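Local coordinates for protein putative polysaccharide binding proteins (DUF1812) (Bacteroides thetaiotaomicron VPI-5482, PDB 3GF8) that is probably a lipid-anchored outer-membrane component of fimbrial assembly, a member of the FimB/Mfa2 family of the fimbrillin superfamily, at residues V39-F44 / Y66-E71; S88-S93 / K107-A112; V152-Q157 / Y267-F272. All blocks are in the same frame, centred on the assembly; numbering follows the deposited sequence.

Interaction 1 of 3, residues V39-F44 / Y66-E71; sequences VELYVF and YLMEVE
V39 and M68 (selenomethionine) reach for each other tip to tip, V39 CG2 lying 3.8 Å from M68 CE. The selenomethionine leaves its strand with CG anti to the backbone N (chi1 176°), runs straight through chi2 and then bends at chi3 (-82°), which carries CE to the valine while SE stays under L41, two residues further along the other strand. L41 slants across it, with L41 CB 3.8 Å from M68 SE. Beyond, L41 and V70 meet at about a right angle, methyl to methyl, L41 CD2 standing 3.7 Å from V70 CG2. At the other end Y66 comes at V39 from the opposite direction, and the same V39 CG2 lies 3.9 Å from Y66 OH; that hydroxyl is hydrogen-bonded to E56. No hydrogen bond joins the two segments: their axes stay 10.3 Å apart and cross at -24°, too far for backbone pairing. F20 and V18 of strand 16-21, which pairs with 68-70, and F79 of strand 75-83, which pairs with 38-44, add to the packing from the two sides. Two strands facing each other through interlocked apolar side chains are what the core of a beta-sandwich looks like, consistent with the transthyretin-like fold of this family.

Interaction 2 of 3, residues S88-S93 / K107-A112; sequences SYDITS and KLKREA
K109 lies against the backbone of S88 and the carboxylate of D90, and can be followed outward atom by atom. K109 CB starts 3.4 Å from S88 O, the carbonyl that also accepts K109 N in a nearly linear hydrogen bond (2.8 Å, 173° at the hydrogen). K109 CG stays beside that oxygen and meets D90 OD2 at 3.4 Å. With CG anti to the carbonyl carbon (chi1 -68°) and the rest of the chain extended, CD passes along the aspartate, and K109 CE comes to 3.1 Å from D90 OD1. The two side chains cross at about a right angle, the carboxylate flanking the methylenes rather than the ammonium: K109 NZ stops 4.1 Å from D90 OD1, beyond a salt bridge, although opposite charges this near probably still attract. NZ instead bonds the carbonyl of D87 and a water that donates to Y89 O, tying the lysine tip back to the strand it crosses.

Beneath this lies a short antiparallel ribbon, strand 89-91 at the edge of a three-stranded sheet with 105-108 in the middle. D90 and K107 make its hydrogen-bonded pair, D90 N to K107 O and K107 N to D90 O; Y89 and L108 are the neighbouring non-hydrogen-bonded pair. On the face carrying Y89 and L108, L108 CD1 touches Y89 CE1 at 4.0 Å, while S88 CB sits over the centre of one face of the tyrosine ring. The ring's hydroxyl bonds the backbone of E121, and S88 OG its carboxylate. Just past the strand, R110 curls back so that NE and NH2 both grip L108 O, which lies near the guanidinium plane; NH2 also makes a salt bridge to D190.

Interaction 3 of 3, residues V152-Q157 / Y267-F272; sequences VRFGFQ and YHIIFF
With chi1 near -60° in all three, F154, F156 and F271 hold CG anti to the carbonyl carbon, and their rings gather on one face of the parallel strand pair. F156 and F271 lie side by side, planes only 6° apart but slid so that they barely overlap; F156 CE2 is 3.5 Å from F271 CD1. F154 is turned 51° to F271 and brings F154 CD1 to the edge of that ring, 3.5 Å from F271 CE1. An alanine in place of F271 is likely to open a gap between F154 and F156 and take away the ring that both of them touch. On the other face R153 lays CD over the centre of the H268 ring, a CH-pi contact 4.0 Å from the centroid, while its guanidinium turns to D211. Further along, Q157 OE1 lies 3.2 Å from F272 CE2. Five backbone bonds, R153 N to Y267 O through Q157 N to F271 O, zip the strands together in parallel register, and G155 leaves room for I270 CD1. The aromatic cluster packs under L225 of strand 224-229 and against L241 and Y244 of helix 241-246, while strands 209-214 and 279-284 flank the pair on its outer edges.

How the interactions relate
Going from the N terminus, the three contacts come in series, none nested in or crossing another. Interaction 1 closes first, across a span that includes strand 50-57, and brings two strands face to face. Interaction 2 follows, closing the excursion between residues 93 and 107 as a small sheet lying next to the first contact: I91 CG2 sits 3.4 Å from Y42 OH, so the two meet directly. Interaction 3 has much the longest reach, joining segments with 109 residues between them and bringing the C-terminal part back beside strand 139-158. Its centre is about 39 Å from that of interaction 1, on the opposite side of the chain's centre; long strand 139-158, also paired with 16-21, runs between these regions.

Interaction 1 of 3, residues V39-F44 / Y66-E71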
loop_
_atom_site.group_PDB
_atom_site.type_symbol
_atom_site.label_atom_id
_atom_site.label_comp_id
_atom_site.label_asym_id
_atom_site.label_seq_id
_atom_site.Cartn_x
_atom_site.Cartn_y
_atom_site.Cartn_z
ATOM N N VAL A 39 14.870 -5.153 -3.364
ATOM C CA VAL A 39 14.781 -3.903 -4.106
ATOM C C VAL A 39 15.078 -4.244 -5.554
ATOM O O VAL A 39 15.899 -5.132 -5.828
ATOM C CB VAL A 39 15.732 -2.851 -3.539
ATOM C CG1 VAL A 39 15.279 -2.414 -2.153
ATOM C CG2 VAL A 39 17.210 -3.406 -3.446
ATOM N N GLU A 40 14.399 -3.568 -6.483
ATOM C CA GLU A 40 14.718 -3.713 -7.874
ATOM C C GLU A 40 14.776 -2.324 -8.485
ATOM O O GLU A 40 13.757 -1.618 -8.584
ATOM C CB GLU A 40 13.713 -4.615 -8.557
ATOM C CG GLU A 40 14.016 -4.913 -10.059
ATOM C CD GLU A 40 13.117 -6.036 -10.625
ATOM O OE1 GLU A 40 11.888 -5.827 -10.850
ATOM O OE2 GLU A 40 13.642 -7.143 -10.811
ATOM N N LEU A 41 15.994 -1.930 -8.852
ATOM C CA LEU A 41 16.277 -0.587 -9.379
ATOM C C LEU A 41 16.114 -0.610 -10.901
ATOM O O LEU A 41 16.657 -1.480 -11.568
ATOM C CB LEU A 41 17.712 -0.159 -9.030
ATOM C CG LEU A 41 18.099 1.305 -9.304
ATOM C CD1 LEU A 41 17.526 2.224 -8.262
ATOM C CD2 LEU A 41 19.620 1.475 -9.395
ATOM N N TYR A 42 15.379 0.355 -11.430
ATOM C CA TYR A 42 15.216 0.517 -12.867
ATOM C C TYR A 42 16.048 1.746 -13.291
ATOM O O TYR A 42 15.942 2.807 -12.662
ATOM C CB TYR A 42 13.707 0.675 -13.179
ATOM C CG TYR A 42 12.962 -0.637 -13.049
ATOM C CD1 TYR A 42 12.651 -1.165 -11.808
ATOM C CD2 TYR A 42 12.628 -1.391 -14.181
ATOM C CE1 TYR A 42 12.014 -2.416 -11.687
ATOM C CE2 TYR A 42 11.967 -2.612 -14.069
ATOM C CZ TYR A 42 11.673 -3.123 -12.820
ATOM O OH TYR A 42 11.027 -4.331 -12.715
ATOM N N VAL A 43 16.856 1.605 -14.341
ATOM C CA VAL A 43 17.726 2.680 -14.828
ATOM C C VAL A 43 17.384 3.057 -16.265
ATOM O O VAL A 43 17.298 2.209 -17.143
ATOM C CB VAL A 43 19.200 2.305 -14.735
ATOM C CG1 VAL A 43 20.093 3.459 -15.279
ATOM C CG2 VAL A 43 19.574 1.972 -13.299
ATOM N N PHE A 44 17.151 4.342 -16.479
ATOM C CA PHE A 44 16.787 4.887 -17.763
ATOM C C PHE A 44 17.818 5.974 -18.096
ATOM O O PHE A 44 18.406 6.572 -17.205
ATOM C CB PHE A 44 15.384 5.496 -17.683
ATOM C CG PHE A 44 14.302 4.496 -17.391
ATOM C CD1 PHE A 44 13.984 4.162 -16.090
ATOM C CD2 PHE A 44 13.602 3.883 -18.426
ATOM C CE1 PHE A 44 12.981 3.220 -15.823
ATOM C CE2 PHE A 44 12.605 2.956 -18.164
ATOM C CZ PHE A 44 12.299 2.623 -16.864
ATOM N N TYR A 66 23.279 -1.274 3.975
ATOM C CA TYR A 66 23.165 -1.747 2.596
ATOM C C TYR A 66 23.308 -0.620 1.560
ATOM O O TYR A 66 22.635 0.389 1.629
ATOM C CB TYR A 66 21.827 -2.455 2.368
ATOM C CG TYR A 66 21.636 -2.840 0.911
ATOM C CD1 TYR A 66 22.350 -3.899 0.349
ATOM C CD2 TYR A 66 20.765 -2.131 0.092
ATOM C CE1 TYR A 66 22.201 -4.237 -1.009
ATOM C CE2 TYR A 66 20.585 -2.476 -1.260
ATOM C CZ TYR A 66 21.301 -3.519 -1.799
ATOM O OH TYR A 66 21.120 -3.819 -3.126
ATOM N N LEU A 67 24.171 -0.817 0.583
ATOM C CA LEU A 67 24.229 0.067 -0.580
ATOM C C LEU A 67 24.293 -0.810 -1.820
ATOM O O LEU A 67 24.943 -1.851 -1.813
ATOM C CB LEU A 67 25.459 1.004 -0.504
ATOM C CG LEU A 67 25.429 2.154 0.510
ATOM C CD1 LEU A 67 26.718 2.981 0.424
ATOM C CD2 LEU A 67 24.235 3.042 0.278
HETATM N N MSE A 68 23.589 -0.424 -2.871
HETATM C CA MSE A 68 23.648 -1.160 -4.121
HETATM C C MSE A 68 24.741 -0.561 -5.006
HETATM O O MSE A 68 24.754 0.637 -5.274
HETATM C CB MSE A 68 22.320 -1.100 -4.851
HETATM C CG MSE A 68 22.338 -1.775 -6.212
HETATM SE SE MSE A 68 20.608 -1.788 -7.108
HETATM C CE MSE A 68 19.871 -3.338 -6.190
ATOM N N GLU A 69 25.649 -1.403 -5.467
ATOM C CA GLU A 69 26.704 -0.977 -6.371
ATOM C C GLU A 69 26.211 -1.056 -7.815
ATOM O O GLU A 69 25.877 -2.124 -8.292
ATOM C CB GLU A 69 27.947 -1.845 -6.131
ATOM C CG GLU A 69 28.665 -1.550 -4.763
ATOM N N VAL A 70 26.138 0.075 -8.504
ATOM C CA VAL A 70 25.572 0.123 -9.854
ATOM C C VAL A 70 26.674 0.470 -10.886
ATOM O O VAL A 70 27.176 1.591 -10.879
ATOM C CB VAL A 70 24.421 1.201 -9.925
ATOM C CG1 VAL A 70 23.885 1.352 -11.348
ATOM C CG2 VAL A 70 23.261 0.893 -8.922
ATOM N N GLU A 71 27.048 -0.471 -11.768
ATOM C CA GLU A 71 28.026 -0.201 -12.844
ATOM C C GLU A 71 27.365 0.606 -13.945
ATOM O O GLU A 71 26.461 0.127 -14.601
ATOM C CB GLU A 71 28.584 -1.500 -13.432
ATOM C CG GLU A 71 29.456 -1.318 -14.694
ATOM C CD GLU A 71 30.761 -0.614 -14.406
ATOM O OE1 GLU A 71 31.382 -0.937 -13.371
ATOM O OE2 GLU A 71 31.167 0.254 -15.211
#

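Interaction 2 of 3, residues S88-S93 / K107-A112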
loop_
_atom_site.group_PDB
_atom_site.type_symbol
_atom_site.label_atom_id
_atom_site.label_comp_id
_atom_site.label_asym_id
_atom_site.label_seq_id
_atom_site.Cartn_x
_atom_site.Cartn_y
_atom_site.Cartn_z
ATOM N N SER A 88 3.042 -11.820 -6.146
ATOM C CA SER A 88 1.717 -11.214 -6.257
ATOM C C SER A 88 1.563 -10.298 -7.439
ATOM O O SER A 88 0.425 -10.011 -7.858
ATOM C CB SER A 88 1.336 -10.451 -5.004
ATOM O OG SER A 88 1.352 -11.309 -3.881
ATOM N N TYR A 89 2.683 -9.867 -8.012
ATOM C CA TYR A 89 2.641 -8.787 -8.963
ATOM C C TYR A 89 3.310 -9.184 -10.262
ATOM O O TYR A 89 4.313 -9.875 -10.235
ATOM C CB TYR A 89 3.373 -7.591 -8.373
ATOM C CG TYR A 89 3.031 -7.328 -6.939
ATOM C CD1 TYR A 89 1.849 -6.701 -6.611
ATOM C CD2 TYR A 89 3.881 -7.690 -5.908
ATOM C CE1 TYR A 89 1.499 -6.432 -5.303
ATOM C CE2 TYR A 89 3.545 -7.407 -4.581
ATOM C CZ TYR A 89 2.345 -6.772 -4.288
ATOM O OH TYR A 89 1.934 -6.486 -2.977
ATOM N N ASP A 90 2.735 -8.736 -11.383
ATOM C CA ASP A 90 3.442 -8.711 -12.671
ATOM C C ASP A 90 3.913 -7.321 -12.945
ATOM O O ASP A 90 3.102 -6.387 -12.964
ATOM C CB ASP A 90 2.533 -9.140 -13.832
ATOM C CG ASP A 90 2.135 -10.613 -13.737
ATOM O OD1 ASP A 90 3.026 -11.490 -13.550
ATOM O OD2 ASP A 90 0.926 -10.882 -13.819
ATOM N N ILE A 91 5.209 -7.190 -13.187
ATOM C CA ILE A 91 5.794 -5.927 -13.603
ATOM C C ILE A 91 6.153 -6.128 -15.068
ATOM O O ILE A 91 6.789 -7.110 -15.416
ATOM C CB ILE A 91 7.056 -5.580 -12.784
ATOM C CG1 ILE A 91 6.734 -5.557 -11.266
ATOM C CG2 ILE A 91 7.643 -4.238 -13.262
ATOM C CD1 ILE A 91 8.005 -5.580 -10.297
ATOM N N THR A 92 5.730 -5.223 -15.936
ATOM C CA THR A 92 6.037 -5.348 -17.366
ATOM C C THR A 92 7.554 -5.494 -17.589
ATOM O O THR A 92 8.370 -4.912 -16.845
ATOM C CB THR A 92 5.487 -4.147 -18.157
ATOM O OG1 THR A 92 5.890 -2.959 -17.522
ATOM C CG2 THR A 92 3.941 -4.120 -18.170
ATOM N N SER A 93 7.929 -6.286 -18.587
ATOM C CA SER A 93 9.340 -6.405 -19.002
ATOM C C SER A 93 9.670 -5.511 -20.135
ATOM O O SER A 93 9.026 -5.546 -21.199
ATOM C CB SER A 93 9.698 -7.806 -19.468
ATOM O OG SER A 93 9.271 -8.692 -18.512
ATOM N N LYS A 107 1.066 -4.726 -11.970
ATOM C CA LYS A 107 -0.329 -5.112 -11.833
ATOM C C LYS A 107 -0.462 -6.217 -10.796
ATOM O O LYS A 107 0.255 -7.209 -10.844
ATOM C CB LYS A 107 -0.909 -5.520 -13.185
ATOM C CG LYS A 107 -2.357 -5.901 -13.085
ATOM C CD LYS A 107 -2.925 -6.404 -14.386
ATOM C CE LYS A 107 -3.640 -5.285 -15.140
ATOM N NZ LYS A 107 -4.158 -5.735 -16.457
ATOM N N LEU A 108 -1.342 -6.021 -9.812
ATOM C CA LEU A 108 -1.665 -7.092 -8.860
ATOM C C LEU A 108 -2.336 -8.218 -9.644
ATOM O O LEU A 108 -3.256 -7.964 -10.423
ATOM C CB LEU A 108 -2.618 -6.583 -7.768
ATOM C CG LEU A 108 -3.161 -7.540 -6.713
ATOM C CD1 LEU A 108 -2.048 -8.141 -5.865
ATOM C CD2 LEU A 108 -4.230 -6.813 -5.805
ATOM N N LYS A 109 -1.850 -9.446 -9.478
ATOM C CA LYS A 109 -2.413 -10.587 -10.165
ATOM C C LYS A 109 -3.797 -10.880 -9.629
ATOM O O LYS A 109 -4.032 -10.803 -8.408
ATOM C CB LYS A 109 -1.517 -11.815 -9.963
ATOM C CG LYS A 109 -0.143 -11.693 -10.671
ATOM C CD LYS A 109 0.615 -13.003 -10.502
ATOM C CE LYS A 109 2.038 -12.955 -10.962
ATOM N NZ LYS A 109 2.814 -14.074 -10.338
ATOM N N ARG A 110 -4.710 -11.199 -10.540
ATOM C CA ARG A 110 -6.064 -11.642 -10.193
ATOM C C ARG A 110 -6.585 -12.700 -11.170
ATOM O O ARG A 110 -6.144 -12.806 -12.297
ATOM C CB ARG A 110 -7.053 -10.484 -10.090
ATOM C CG ARG A 110 -7.580 -9.927 -11.453
ATOM C CD ARG A 110 -6.438 -9.475 -12.374
ATOM N NE ARG A 110 -5.690 -8.338 -11.823
ATOM C CZ ARG A 110 -5.952 -7.051 -12.089
ATOM N NH1 ARG A 110 -6.953 -6.719 -12.899
ATOM N NH2 ARG A 110 -5.216 -6.083 -11.531
ATOM N N GLU A 111 -7.535 -13.473 -10.703
ATOM C CA GLU A 111 -8.292 -14.400 -11.510
ATOM C C GLU A 111 -9.498 -13.710 -12.119
ATOM O O GLU A 111 -9.785 -12.573 -11.759
ATOM C CB GLU A 111 -8.829 -15.471 -10.601
ATOM C CG GLU A 111 -7.795 -16.363 -9.946
ATOM C CD GLU A 111 -8.503 -17.482 -9.150
ATOM O OE1 GLU A 111 -9.685 -17.249 -8.718
ATOM O OE2 GLU A 111 -7.879 -18.571 -8.980
ATOM N N ALA A 112 -10.253 -14.429 -12.965
ATOM C CA ALA A 112 -11.441 -13.866 -13.634
ATOM C C ALA A 112 -12.410 -13.285 -12.661
ATOM O O ALA A 112 -13.102 -12.307 -12.995
ATOM C CB ALA A 112 -12.192 -14.914 -14.507
HETATM O O HOH W 1 5.420 -12.287 -10.504
#

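Interaction 3 of 3, residues V152-Q157 / Y267-F272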
loop_
_atom_site.group_PDB
_atom_site.type_symbol
_atom_site.label_atom_id
_atom_site.label_comp_id
_atom_site.label_asym_id
_atom_site.label_seq_id
_atom_site.Cartn_x
_atom_site.Cartn_y
_atom_site.Cartn_z
ATOM N N VAL A 152 -5.410 -3.804 6.993
ATOM C CA VAL A 152 -6.467 -3.258 7.855
ATOM C C VAL A 152 -7.092 -4.388 8.655
ATOM O O VAL A 152 -7.415 -5.437 8.098
ATOM C CB VAL A 152 -7.565 -2.502 7.085
ATOM C CG1 VAL A 152 -6.987 -1.660 5.991
ATOM C CG2 VAL A 152 -8.537 -3.447 6.515
ATOM N N ARG A 153 -7.210 -4.186 9.967
ATOM C CA ARG A 153 -7.921 -5.105 10.831
ATOM C C ARG A 153 -9.237 -4.458 11.214
ATOM O O ARG A 153 -9.248 -3.400 11.859
ATOM C CB ARG A 153 -7.118 -5.392 12.074
ATOM C CG ARG A 153 -7.920 -6.201 13.103
ATOM C CD ARG A 153 -7.020 -6.790 14.177
ATOM N NE ARG A 153 -5.957 -7.561 13.559
ATOM C CZ ARG A 153 -5.095 -8.309 14.219
ATOM N NH1 ARG A 153 -5.175 -8.427 15.541
ATOM N NH2 ARG A 153 -4.163 -8.962 13.544
ATOM N N PHE A 154 -10.347 -5.062 10.793
ATOM C CA PHE A 154 -11.658 -4.529 11.106
ATOM C C PHE A 154 -12.353 -5.339 12.193
ATOM O O PHE A 154 -12.365 -6.555 12.153
ATOM C CB PHE A 154 -12.556 -4.493 9.894
ATOM C CG PHE A 154 -12.143 -3.516 8.836
ATOM C CD1 PHE A 154 -11.996 -2.182 9.122
ATOM C CD2 PHE A 154 -11.978 -3.917 7.530
ATOM C CE1 PHE A 154 -11.670 -1.277 8.131
ATOM C CE2 PHE A 154 -11.654 -3.001 6.530
ATOM C CZ PHE A 154 -11.505 -1.693 6.836
ATOM N N GLY A 155 -12.918 -4.623 13.165
ATOM C CA GLY A 155 -13.820 -5.177 14.158
ATOM C C GLY A 155 -15.180 -4.506 14.052
ATOM O O GLY A 155 -15.298 -3.321 13.714
ATOM N N PHE A 156 -16.232 -5.263 14.319
ATOM C CA PHE A 156 -17.561 -4.724 14.243
ATOM C C PHE A 156 -18.277 -5.125 15.512
ATOM O O PHE A 156 -18.422 -6.304 15.769
ATOM C CB PHE A 156 -18.287 -5.272 12.997
ATOM C CG PHE A 156 -17.553 -5.011 11.720
ATOM C CD1 PHE A 156 -16.584 -5.876 11.289
ATOM C CD2 PHE A 156 -17.824 -3.882 10.969
ATOM C CE1 PHE A 156 -15.876 -5.610 10.136
ATOM C CE2 PHE A 156 -17.121 -3.611 9.818
ATOM C CZ PHE A 156 -16.157 -4.465 9.397
ATOM N N GLN A 157 -18.729 -4.137 16.289
ATOM C CA GLN A 157 -19.488 -4.363 17.520
ATOM C C GLN A 157 -20.692 -3.453 17.669
ATOM O O GLN A 157 -20.782 -2.342 17.114
ATOM C CB GLN A 157 -18.629 -4.083 18.743
ATOM C CG GLN A 157 -17.287 -4.733 18.778
ATOM C CD GLN A 157 -16.387 -4.125 19.865
ATOM O OE1 GLN A 157 -16.840 -3.322 20.688
ATOM N NE2 GLN A 157 -15.106 -4.514 19.867
ATOM N N TYR A 267 -3.960 -0.252 9.813
ATOM C CA TYR A 267 -5.136 0.418 10.309
ATOM C C TYR A 267 -5.974 -0.575 11.070
ATOM O O TYR A 267 -6.483 -1.527 10.497
ATOM C CB TYR A 267 -5.931 0.958 9.140
ATOM C CG TYR A 267 -5.232 2.007 8.312
ATOM C CD1 TYR A 267 -4.386 1.657 7.293
ATOM C CD2 TYR A 267 -5.463 3.358 8.531
ATOM C CE1 TYR A 267 -3.764 2.614 6.525
ATOM C CE2 TYR A 267 -4.839 4.324 7.760
ATOM C CZ TYR A 267 -3.991 3.940 6.769
ATOM O OH TYR A 267 -3.385 4.889 5.998
ATOM N N HIS A 268 -6.099 -0.387 12.370
ATOM C CA HIS A 268 -6.982 -1.214 13.143
ATOM C C HIS A 268 -8.175 -0.371 13.492
ATOM O O HIS A 268 -8.065 0.550 14.300
ATOM C CB HIS A 268 -6.311 -1.691 14.416
ATOM C CG HIS A 268 -7.179 -2.595 15.233
ATOM N ND1 HIS A 268 -6.738 -3.214 16.378
ATOM C CD2 HIS A 268 -8.458 -3.004 15.058
ATOM C CE1 HIS A 268 -7.711 -3.945 16.891
ATOM N NE2 HIS A 268 -8.768 -3.835 16.111
ATOM N N ILE A 269 -9.302 -0.696 12.871
ATOM C CA ILE A 269 -10.530 0.051 12.989
ATOM C C ILE A 269 -11.608 -0.810 13.602
ATOM O O ILE A 269 -11.951 -1.877 13.059
ATOM C CB ILE A 269 -10.998 0.537 11.609
ATOM C CG1 ILE A 269 -9.822 1.210 10.861
ATOM C CG2 ILE A 269 -12.250 1.428 11.762
ATOM C CD1 ILE A 269 -10.231 1.915 9.584
ATOM N N ILE A 270 -12.122 -0.376 14.751
ATOM C CA ILE A 270 -13.370 -0.897 15.277
ATOM C C ILE A 270 -14.545 0.012 14.870
ATOM O O ILE A 270 -14.519 1.213 15.129
ATOM C CB ILE A 270 -13.396 -0.988 16.800
ATOM C CG1 ILE A 270 -12.115 -1.608 17.363
ATOM C CG2 ILE A 270 -14.540 -1.865 17.211
ATOM C CD1 ILE A 270 -11.825 -2.964 16.826
ATOM N N PHE A 271 -15.574 -0.575 14.255
ATOM C CA PHE A 271 -16.876 0.057 14.118
ATOM C C PHE A 271 -17.824 -0.327 15.250
ATOM O O PHE A 271 -18.029 -1.529 15.558
ATOM C CB PHE A 271 -17.515 -0.333 12.789
ATOM C CG PHE A 271 -16.691 0.054 11.605
ATOM C CD1 PHE A 271 -15.642 -0.736 11.205
ATOM C CD2 PHE A 271 -16.966 1.204 10.905
ATOM C CE1 PHE A 271 -14.877 -0.389 10.139
ATOM C CE2 PHE A 271 -16.203 1.555 9.827
ATOM C CZ PHE A 271 -15.157 0.759 9.448
ATOM N N PHE A 272 -18.395 0.710 15.860
ATOM C CA PHE A 272 -19.423 0.586 16.872
ATOM C C PHE A 272 -20.737 0.952 16.217
ATOM O O PHE A 272 -20.964 2.120 15.870
ATOM C CB PHE A 272 -19.128 1.495 18.061
ATOM C CG PHE A 272 -17.904 1.096 18.788
ATOM C CD1 PHE A 272 -16.657 1.444 18.299
ATOM C CD2 PHE A 272 -17.986 0.296 19.906
ATOM C CE1 PHE A 272 -15.516 1.031 18.951
ATOM C CE2 PHE A 272 -16.846 -0.131 20.558
ATOM C CZ PHE A 272 -15.616 0.236 20.089
#